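Local coordinates for protein beta-fructofuranosidase, insoluble isoenzyme CWINV1 (Arabidopsis thaliana, PDB 2OXB) that hydrolyses sucrose and 1-kestose, and less readily neokestose and levan, by cleaving terminal non-reducing beta-D-fructofuranoside residues, as a cell-wall invertase of glycosyl hydrolase family 32, at residues L357-V362 against L526-M531; V369-K374 against V521-L526; S404-F409 against F427-A432; A415-E420 against P501-G506. The protein carries 1 engineered substitution. All coordinates share one frame; numbering follows the deposited sequence.

Contact 1. Residues L357-V362 against L526-M531; sequences LEVYGV and LNAWSM
Val359 lays one methyl, CG1, against the methyl of Ala528, with 3.7 Å between CG1 of Val359 and CB of Ala528. This branch stands anti to the backbone N (chi1 -169°), which directs it at the facing strand, while CG2 of Val359 turns to Leu526 and reaches its CD2 more loosely, at 4.4 Å. Alanine suits its place because its single methyl lets a second valine share it: Val362 CG1 comes to 4.0 Å from Ala528 CB and also lies beside the peptide, 3.6 Å from Ala528 O. Farther along, Ser530 OG sits beside CA and CB of Val362, 3.8 Å from Val362 CB. That hydroxyl has its hydrogen bond with the N of Thr363, the next residue, so serine fastens the loop after strand 355-359 to the end of the other strand. No hydrogen bond joins 357-362 to 526-531 themselves; the segments meet mainly through small apolar side chains. Strands 355-359 and 521-530 lie in different sheets, and such apolar packing of one sheet on another is characteristic of the C-terminal beta-sandwich of family 32 enzymes.

Contact 2. Residues V369-K374 against V521-L526; sequences VEVLFK and VDVLNL
Val371 fits its two methyls into different hollows of the neighbouring strand: CG2 bears on Leu526, 3.4 Å from its CD1, and CG1 meets Val523 CG1 at 4.0 Å. Holding CG1 anti to the backbone N (chi1 -161°) spreads the branches along the strand, so that the valine fills the dip between Leu526 and Val523. Leu526 in turn is the larger bump; its CD1 also reaches Val369 CG1, at 4.0 Å, bridging Val369 and Val371. Behind them the flat ring of Phe373 is covered on one face by Val371 CG1, which stands 3.7 Å above its centre, while the carbonyl O of Asp522 lies at the ring's edge. Val371, Phe373, Val523 and Leu526 thus make one continuous apolar surface, facing strands 406-415 and 510-515. On the other surface Lys374 and Asp522 run side by side, making a long salt bridge of 3.7 Å between NZ and OD2; Asp522 OD2 also has a weak, long ion pair with Arg376. Beneath them their backbones pair in both directions, Lys374 N giving to Asp522 O at 2.9 Å. The pairing is interrupted where Leu524 turns the chain: its N gives to Leu372 O, and Leu524 and Asn525 together lie opposite Leu372, consistent with a beta bulge in an antiparallel sheet of the beta-sandwich.

Contact 3. Residues S404-F409 against F427-A432; sequences SGLGPF and FRIFKA
Ser404 starts the contact by setting its OG at the edge of the Phe430 ring, 3.7 Å from CZ. Its small side chain also leaves room for the guanidinium of Arg428, although OG and NH1 are not aligned for a hydrogen bond; Arg428 NH2 has a weak hydrogen bond to Asn399 O. Leu406 drapes next over Ile429, CB to CB at 3.7 Å, the two side chains crossing at a slant with CD1 of the leucine on the isoleucine's CB and CG2. Leucine suits this apolar face, which Phe409 shares, its ring edge-to-face with Phe373. Below, Leu406 O accepts the N of Ile429 at 2.7 Å. The strands belong to the hairpin of 406-415 and 423-431, in the sheet of the C-terminal beta-sandwich that also holds strand 439-446. Gly407 has a positive phi (138°) and its CA lies against the Arg428 backbone, where a beta carbon would collide, so the lack of a side chain suits it. A cis peptide leads into Pro408, whose CB lies 3.8 Å from Arg428 NE, along the arginine's extended stem. Gly407 and Pro408 span the place of Arg428 alone, consistent with a bulge. Paired hydrogen bonds resume at Phe409: its N gives to Phe427 O at 3.1 Å, its O accepts Phe427 N, and Phe427 CB sits over one face of the Phe409 ring, toward the rim.

Contact 4. Residues A415-E420 against P501-G506; sequences ASKNLE and PKLAIG
Leu503 pushes its side chain between three residues of the opposing loop, and two of these cross it at about a right angle. Lys417 passes on the CD2 side, its CD 3.8 Å from that methyl, with the stem folded at chi2 and chi3 so that methylenes, and not just the amine, lie against the leucine. Glu420 crosses on the CD1 side; its chain is bent at chi2 (-87°), laying CG and the carboxylate carbon along the CD1 methyl. Ser416 OG lies between the two, against the base of the leucine. Leucine suits this place because its fork offers one methyl to each crossing chain. Ala504, the centre of an inverse gamma turn, points its methyl at the opposing backbone, 3.9 Å from Ala415 O, and has no bulk to keep the chains apart. Lys417 NZ adds one weak hydrogen bond, 3.4 Å to Leu503 O, an oxygen that is also hydrogen-bonded to the hydroxyl of Ser508. The N atoms of Leu503 and Ala504 are both bound by OE1 of Glu421, the next residue of the same loop as Glu420. The chemistry therefore implies a loop-to-loop join in which the aliphatic parts of polar side chains shelter a partly exposed leucine, while much of the polar grip comes from Glu421.

How the contacts relate
All four contacts lie in the C-terminal beta-sandwich, away from the substrate site in the N-terminal domain, where Asp19 is the active-site residue and Gln199 is engineered. Contacts 1 and 2, with centres 13 Å apart, share Leu526 and continue along strand 521-530; Asn527 N lies 2.9 Å from Glu370 O, probably hydrogen-bonded, between them. Contact 2 meets contact 3 across the sandwich core, centres 15 Å apart: the rings of Phe373 and Phe409 pack edge-to-face, 3.5 Å from Phe373 CG to Phe409 CE1, and Val521 touches the same Phe409. Contact 4 stands apart, its nearest atoms about 6 Å from contact 1. Along the chain, contacts 3 and 4 interleave inside the loop closed by contact 2, itself nested within contact 1.

Contact 1. Residues L357-V362 against L526-M531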
# COMPACT_ATOMS: atom_id res chain seq x y z
N LEU A 357 15.67 15.88 -20.92
CA LEU A 357 15.75 17.28 -20.55
C LEU A 357 15.64 17.36 -19.03
O LEU A 357 14.77 16.75 -18.42
CB LEU A 357 14.64 18.08 -21.24
CG LEU A 357 13.21 17.94 -20.75
CD1 LEU A 357 12.99 18.87 -19.57
CD2 LEU A 357 12.26 18.30 -21.88
N GLU A 358 16.56 18.09 -18.43
CA GLU A 358 16.53 18.20 -16.99
C GLU A 358 15.46 19.16 -16.47
O GLU A 358 15.04 20.09 -17.17
CB GLU A 358 17.91 18.61 -16.49
CG GLU A 358 17.98 18.92 -15.03
CD GLU A 358 19.41 18.92 -14.53
OE1 GLU A 358 20.33 19.12 -15.36
OE2 GLU A 358 19.61 18.73 -13.30
N VAL A 359 14.99 18.88 -15.25
CA VAL A 359 13.99 19.70 -14.58
C VAL A 359 14.81 20.41 -13.50
O VAL A 359 15.18 19.78 -12.50
CB VAL A 359 12.91 18.83 -13.90
CG1 VAL A 359 11.74 19.71 -13.45
CG2 VAL A 359 12.43 17.76 -14.85
N TYR A 360 15.08 21.70 -13.70
CA TYR A 360 15.92 22.51 -12.80
C TYR A 360 15.44 22.95 -11.39
O TYR A 360 15.60 22.21 -10.41
CB TYR A 360 16.43 23.75 -13.56
CG TYR A 360 17.45 23.46 -14.66
CD1 TYR A 360 17.14 23.69 -15.99
CD2 TYR A 360 18.73 22.99 -14.36
CE1 TYR A 360 18.07 23.47 -17.00
CE2 TYR A 360 19.69 22.76 -15.36
CZ TYR A 360 19.35 23.01 -16.69
OH TYR A 360 20.27 22.82 -17.71
N GLY A 361 14.88 24.16 -11.31
CA GLY A 361 14.43 24.73 -10.04
C GLY A 361 13.44 23.97 -9.17
O GLY A 361 12.28 24.38 -9.02
N VAL A 362 13.90 22.89 -8.55
CA VAL A 362 13.05 22.07 -7.69
C VAL A 362 13.87 21.18 -6.77
O VAL A 362 14.95 20.71 -7.14
CB VAL A 362 12.10 21.15 -8.52
CG1 VAL A 362 10.93 21.95 -9.05
CG2 VAL A 362 12.88 20.50 -9.67
N LEU A 526 4.34 18.84 -18.05
CA LEU A 526 5.08 18.25 -16.93
C LEU A 526 5.24 19.28 -15.81
O LEU A 526 5.79 20.37 -16.02
CB LEU A 526 6.47 17.74 -17.39
CG LEU A 526 7.60 17.46 -16.38
CD1 LEU A 526 7.11 16.59 -15.25
CD2 LEU A 526 8.77 16.80 -17.09
N ASN A 527 4.75 18.93 -14.63
CA ASN A 527 4.85 19.82 -13.48
C ASN A 527 5.56 19.15 -12.30
O ASN A 527 5.17 18.08 -11.83
CB ASN A 527 3.45 20.30 -13.04
CG ASN A 527 2.80 21.23 -14.06
OD1 ASN A 527 1.82 21.92 -13.75
ND2 ASN A 527 3.32 21.25 -15.27
N ALA A 528 6.62 19.80 -11.86
CA ALA A 528 7.41 19.34 -10.74
C ALA A 528 7.21 20.38 -9.63
O ALA A 528 7.45 21.57 -9.83
CB ALA A 528 8.87 19.27 -11.14
N TRP A 529 6.76 19.93 -8.47
CA TRP A 529 6.56 20.84 -7.36
C TRP A 529 7.47 20.46 -6.21
O TRP A 529 7.48 19.31 -5.78
CB TRP A 529 5.11 20.79 -6.88
CG TRP A 529 4.12 21.15 -7.92
CD1 TRP A 529 3.91 22.38 -8.46
CD2 TRP A 529 3.18 20.27 -8.54
NE1 TRP A 529 2.90 22.33 -9.39
CE2 TRP A 529 2.44 21.04 -9.46
CE3 TRP A 529 2.90 18.91 -8.42
CZ2 TRP A 529 1.42 20.49 -10.25
CZ3 TRP A 529 1.89 18.36 -9.20
CH2 TRP A 529 1.17 19.15 -10.11
N SER A 530 8.25 21.42 -5.73
CA SER A 530 9.12 21.16 -4.59
C SER A 530 8.17 20.86 -3.44
O SER A 530 7.04 21.36 -3.43
CB SER A 530 9.99 22.38 -4.27
OG SER A 530 11.10 22.49 -5.16
N MET A 531 8.60 20.05 -2.48
CA MET A 531 7.75 19.68 -1.34
C MET A 531 8.35 20.00 0.03
O MET A 531 9.37 19.43 0.43
CB MET A 531 7.43 18.19 -1.39
CG MET A 531 6.56 17.74 -2.56
SD MET A 531 4.79 18.01 -2.29
CE MET A 531 4.43 16.72 -1.10

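Contact 2. Residues V369-K374 against V521-L526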
# COMPACT_ATOMS: atom_id res chain seq x y z
N VAL A 369 6.37 14.86 -8.78
CA VAL A 369 6.54 14.90 -10.22
C VAL A 369 5.24 14.50 -10.89
O VAL A 369 4.43 13.82 -10.29
CB VAL A 369 7.64 13.94 -10.71
CG1 VAL A 369 8.02 14.29 -12.15
CG2 VAL A 369 8.84 14.01 -9.79
N GLU A 370 5.05 14.93 -12.13
CA GLU A 370 3.83 14.59 -12.84
C GLU A 370 4.00 14.92 -14.33
O GLU A 370 4.24 16.07 -14.70
CB GLU A 370 2.65 15.34 -12.21
CG GLU A 370 1.29 14.84 -12.62
CD GLU A 370 0.16 15.41 -11.77
OE1 GLU A 370 0.30 15.41 -10.53
OE2 GLU A 370 -0.86 15.87 -12.34
N VAL A 371 3.90 13.90 -15.18
CA VAL A 371 4.08 14.07 -16.63
C VAL A 371 2.88 13.53 -17.41
O VAL A 371 2.11 12.70 -16.92
CB VAL A 371 5.34 13.32 -17.15
CG1 VAL A 371 5.77 13.86 -18.50
CG2 VAL A 371 6.47 13.41 -16.13
N LEU A 372 2.73 14.01 -18.64
CA LEU A 372 1.66 13.56 -19.51
C LEU A 372 2.32 13.33 -20.87
O LEU A 372 2.48 14.26 -21.66
CB LEU A 372 0.56 14.62 -19.60
CG LEU A 372 -0.82 14.26 -19.03
CD1 LEU A 372 -0.75 14.00 -17.53
CD2 LEU A 372 -1.80 15.40 -19.32
N PHE A 373 2.73 12.09 -21.12
CA PHE A 373 3.40 11.75 -22.37
C PHE A 373 2.41 11.54 -23.51
O PHE A 373 1.31 11.01 -23.31
CB PHE A 373 4.23 10.48 -22.20
CG PHE A 373 5.39 10.62 -21.25
CD1 PHE A 373 6.52 11.34 -21.61
CD2 PHE A 373 5.37 9.97 -20.01
CE1 PHE A 373 7.61 11.42 -20.75
CE2 PHE A 373 6.46 10.04 -19.15
CZ PHE A 373 7.58 10.76 -19.52
N LYS A 374 2.81 11.96 -24.71
CA LYS A 374 1.99 11.84 -25.91
C LYS A 374 2.75 11.00 -26.91
O LYS A 374 3.89 11.30 -27.24
CB LYS A 374 1.70 13.23 -26.49
CG LYS A 374 1.23 13.24 -27.94
CD LYS A 374 1.05 14.68 -28.46
CE LYS A 374 0.90 14.75 -29.99
NZ LYS A 374 2.14 14.30 -30.71
N VAL A 521 9.12 10.51 -28.46
CA VAL A 521 7.80 10.84 -27.92
C VAL A 521 7.76 12.30 -27.49
O VAL A 521 8.81 12.92 -27.37
CB VAL A 521 7.44 9.96 -26.71
CG1 VAL A 521 7.16 8.53 -27.17
CG2 VAL A 521 8.58 9.97 -25.71
N ASP A 522 6.57 12.84 -27.26
CA ASP A 522 6.42 14.24 -26.86
C ASP A 522 5.92 14.45 -25.42
O ASP A 522 5.15 13.65 -24.88
CB ASP A 522 5.49 14.99 -27.83
CG ASP A 522 6.19 15.41 -29.11
OD1 ASP A 522 7.26 16.06 -29.03
OD2 ASP A 522 5.67 15.13 -30.21
N VAL A 523 6.36 15.55 -24.81
CA VAL A 523 5.95 15.90 -23.45
C VAL A 523 4.84 16.94 -23.60
O VAL A 523 5.11 18.11 -23.86
CB VAL A 523 7.14 16.50 -22.64
CG1 VAL A 523 6.75 16.68 -21.18
CG2 VAL A 523 8.35 15.58 -22.74
N LEU A 524 3.61 16.50 -23.45
CA LEU A 524 2.47 17.40 -23.58
C LEU A 524 2.47 18.42 -22.45
O LEU A 524 2.01 19.54 -22.61
CB LEU A 524 1.18 16.59 -23.53
CG LEU A 524 -0.08 17.35 -23.92
CD1 LEU A 524 -0.12 17.55 -25.42
CD2 LEU A 524 -1.29 16.55 -23.45
N ASN A 525 3.01 18.00 -21.32
CA ASN A 525 3.07 18.84 -20.13
C ASN A 525 3.85 18.10 -19.04
O ASN A 525 4.00 16.88 -19.09
CB ASN A 525 1.65 19.13 -19.65
CG ASN A 525 1.60 20.19 -18.60
OD1 ASN A 525 0.55 20.47 -18.03
ND2 ASN A 525 2.75 20.81 -18.33
N LEU A 526 4.34 18.84 -18.05
CA LEU A 526 5.08 18.25 -16.93
C LEU A 526 5.24 19.28 -15.81
O LEU A 526 5.79 20.37 -16.02
CB LEU A 526 6.47 17.74 -17.39
CG LEU A 526 7.60 17.46 -16.38
CD1 LEU A 526 7.11 16.59 -15.25
CD2 LEU A 526 8.77 16.80 -17.09

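Contact 3. Residues S404-F409 against F427-A432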
# COMPACT_ATOMS: atom_id res chain seq x y z
N SER A 404 13.39 0.14 -27.62
CA SER A 404 12.11 -0.38 -28.07
C SER A 404 11.52 0.64 -29.04
O SER A 404 11.96 1.80 -29.09
CB SER A 404 11.13 -0.55 -26.90
OG SER A 404 11.64 -1.40 -25.90
N GLY A 405 10.53 0.22 -29.81
CA GLY A 405 9.89 1.14 -30.74
C GLY A 405 9.31 2.27 -29.91
O GLY A 405 9.68 3.42 -30.08
N LEU A 406 8.39 1.94 -29.01
CA LEU A 406 7.79 2.94 -28.16
C LEU A 406 8.26 2.69 -26.73
O LEU A 406 7.58 2.05 -25.92
CB LEU A 406 6.25 2.89 -28.26
CG LEU A 406 5.58 3.17 -29.62
CD1 LEU A 406 4.07 3.39 -29.45
CD2 LEU A 406 6.21 4.41 -30.26
N GLY A 407 9.46 3.18 -26.43
CA GLY A 407 10.01 3.01 -25.10
C GLY A 407 11.48 2.67 -25.21
O GLY A 407 11.95 2.30 -26.28
N PRO A 408 12.22 2.74 -24.09
CA PRO A 408 11.71 3.14 -22.77
C PRO A 408 11.71 4.66 -22.51
O PRO A 408 12.67 5.36 -22.86
CB PRO A 408 12.63 2.39 -21.83
CG PRO A 408 13.96 2.53 -22.54
CD PRO A 408 13.62 2.28 -24.00
N PHE A 409 10.64 5.16 -21.89
CA PHE A 409 10.52 6.58 -21.59
C PHE A 409 9.70 6.92 -20.36
O PHE A 409 8.51 6.61 -20.28
CB PHE A 409 9.97 7.34 -22.81
CG PHE A 409 8.50 7.07 -23.12
CD1 PHE A 409 7.49 7.75 -22.45
CD2 PHE A 409 8.14 6.20 -24.16
CE1 PHE A 409 6.15 7.57 -22.81
CE2 PHE A 409 6.80 6.03 -24.52
CZ PHE A 409 5.81 6.71 -23.85
N PHE A 427 7.83 3.97 -19.22
CA PHE A 427 6.84 3.22 -19.97
C PHE A 427 7.44 2.57 -21.22
O PHE A 427 8.48 3.00 -21.71
CB PHE A 427 5.72 4.14 -20.45
CG PHE A 427 4.81 4.61 -19.37
CD1 PHE A 427 4.00 3.71 -18.69
CD2 PHE A 427 4.75 5.97 -19.03
CE1 PHE A 427 3.12 4.14 -17.70
CE2 PHE A 427 3.87 6.41 -18.04
CZ PHE A 427 3.06 5.49 -17.37
N ARG A 428 6.75 1.54 -21.71
CA ARG A 428 7.10 0.80 -22.93
C ARG A 428 5.79 0.33 -23.54
O ARG A 428 5.02 -0.37 -22.89
CB ARG A 428 7.96 -0.40 -22.61
CG ARG A 428 9.41 -0.11 -22.39
CD ARG A 428 9.96 -1.19 -21.49
NE ARG A 428 11.40 -1.18 -21.41
CZ ARG A 428 12.19 -1.85 -22.23
NH1 ARG A 428 11.66 -2.59 -23.19
NH2 ARG A 428 13.50 -1.81 -22.07
N ILE A 429 5.52 0.72 -24.78
CA ILE A 429 4.27 0.33 -25.45
C ILE A 429 4.51 -0.73 -26.52
O ILE A 429 5.39 -0.61 -27.36
CB ILE A 429 3.57 1.54 -26.15
CG1 ILE A 429 3.34 2.70 -25.17
CG2 ILE A 429 2.26 1.09 -26.78
CD1 ILE A 429 2.43 2.38 -24.00
N PHE A 430 3.68 -1.76 -26.50
CA PHE A 430 3.75 -2.82 -27.47
C PHE A 430 2.33 -3.14 -27.90
O PHE A 430 1.37 -2.65 -27.29
CB PHE A 430 4.42 -4.05 -26.87
CG PHE A 430 5.84 -3.83 -26.45
CD1 PHE A 430 6.80 -3.43 -27.38
CD2 PHE A 430 6.22 -4.00 -25.12
CE1 PHE A 430 8.11 -3.21 -26.99
CE2 PHE A 430 7.53 -3.78 -24.72
CZ PHE A 430 8.48 -3.39 -25.66
N LYS A 431 2.20 -3.95 -28.94
CA LYS A 431 0.89 -4.34 -29.45
C LYS A 431 0.52 -5.70 -28.86
O LYS A 431 1.33 -6.62 -28.86
CB LYS A 431 0.92 -4.44 -30.98
CG LYS A 431 1.54 -3.22 -31.68
CD LYS A 431 1.24 -3.20 -33.18
CE LYS A 431 1.85 -1.98 -33.86
NZ LYS A 431 1.50 -1.88 -35.31
N ALA A 432 -0.70 -5.80 -28.33
CA ALA A 432 -1.15 -7.06 -27.76
C ALA A 432 -1.07 -8.15 -28.82
O ALA A 432 -0.58 -9.25 -28.55
CB ALA A 432 -2.58 -6.92 -27.24

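Contact 4. Residues A415-E420 against P501-G506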
# COMPACT_ATOMS: atom_id res chain seq x y z
N ALA A 415 18.43 11.44 -9.44
CA ALA A 415 19.52 11.16 -10.34
C ALA A 415 20.77 11.89 -9.85
O ALA A 415 20.69 12.97 -9.27
CB ALA A 415 19.16 11.59 -11.75
N SER A 416 21.92 11.28 -10.07
CA SER A 416 23.20 11.83 -9.63
C SER A 416 23.66 12.96 -10.56
O SER A 416 22.96 13.31 -11.52
CB SER A 416 24.24 10.70 -9.61
OG SER A 416 25.33 11.00 -8.77
N LYS A 417 24.80 13.57 -10.26
CA LYS A 417 25.31 14.66 -11.09
C LYS A 417 25.25 14.27 -12.57
O LYS A 417 24.42 14.77 -13.33
CB LYS A 417 26.75 15.02 -10.69
CG LYS A 417 27.40 14.01 -9.76
CD LYS A 417 26.76 13.98 -8.37
CE LYS A 417 27.12 15.23 -7.58
NZ LYS A 417 26.79 15.15 -6.14
N ASN A 418 26.13 13.34 -12.95
CA ASN A 418 26.25 12.84 -14.32
C ASN A 418 25.75 11.39 -14.50
O ASN A 418 26.37 10.60 -15.21
CB ASN A 418 27.72 12.92 -14.73
CG ASN A 418 28.65 12.52 -13.60
OD1 ASN A 418 28.66 11.36 -13.17
ND2 ASN A 418 29.43 13.47 -13.11
N LEU A 419 24.63 11.06 -13.85
CA LEU A 419 24.00 9.74 -13.92
C LEU A 419 24.77 8.50 -13.48
O LEU A 419 24.50 7.41 -13.97
CB LEU A 419 23.46 9.48 -15.33
CG LEU A 419 22.21 10.23 -15.81
CD1 LEU A 419 21.82 9.65 -17.16
CD2 LEU A 419 21.06 10.09 -14.82
N GLU A 420 25.72 8.65 -12.55
CA GLU A 420 26.44 7.48 -12.08
C GLU A 420 25.46 6.63 -11.27
O GLU A 420 25.62 5.42 -11.15
CB GLU A 420 27.67 7.87 -11.23
CG GLU A 420 27.47 8.97 -10.19
CD GLU A 420 27.68 10.36 -10.77
OE1 GLU A 420 26.76 10.87 -11.44
OE2 GLU A 420 28.77 10.93 -10.56
N PRO A 501 20.98 6.44 -2.41
CA PRO A 501 22.10 6.98 -3.19
C PRO A 501 23.14 7.68 -2.33
O PRO A 501 22.81 8.29 -1.30
CB PRO A 501 21.40 7.95 -4.14
CG PRO A 501 20.34 8.53 -3.25
CD PRO A 501 19.80 7.31 -2.52
N LYS A 502 24.39 7.61 -2.77
CA LYS A 502 25.50 8.23 -2.05
C LYS A 502 25.82 9.64 -2.58
O LYS A 502 26.36 10.46 -1.84
CB LYS A 502 26.75 7.33 -2.14
CG LYS A 502 26.69 6.07 -1.28
CD LYS A 502 26.92 6.37 0.20
CE LYS A 502 28.41 6.57 0.52
NZ LYS A 502 28.73 6.82 1.97
N LEU A 503 25.46 9.91 -3.83
CA LEU A 503 25.68 11.22 -4.46
C LEU A 503 24.38 12.00 -4.61
O LEU A 503 24.38 13.23 -4.59
CB LEU A 503 26.32 11.05 -5.84
CG LEU A 503 27.80 10.71 -5.89
CD1 LEU A 503 28.12 9.99 -7.19
CD2 LEU A 503 28.64 11.97 -5.73
N ALA A 504 23.28 11.29 -4.78
CA ALA A 504 21.97 11.93 -4.95
C ALA A 504 21.28 12.16 -3.60
O ALA A 504 20.39 11.40 -3.20
CB ALA A 504 21.10 11.08 -5.85
N ILE A 505 21.68 13.23 -2.91
CA ILE A 505 21.12 13.58 -1.62
C ILE A 505 21.11 15.08 -1.33
O ILE A 505 21.95 15.84 -1.81
CB ILE A 505 21.87 12.83 -0.48
CG1 ILE A 505 23.37 12.82 -0.74
CG2 ILE A 505 21.35 11.40 -0.37
CD1 ILE A 505 24.20 12.23 0.38
N GLY A 506 20.12 15.51 -0.54
CA GLY A 506 19.98 16.91 -0.18
C GLY A 506 19.89 17.86 -1.36
O GLY A 506 19.07 17.68 -2.26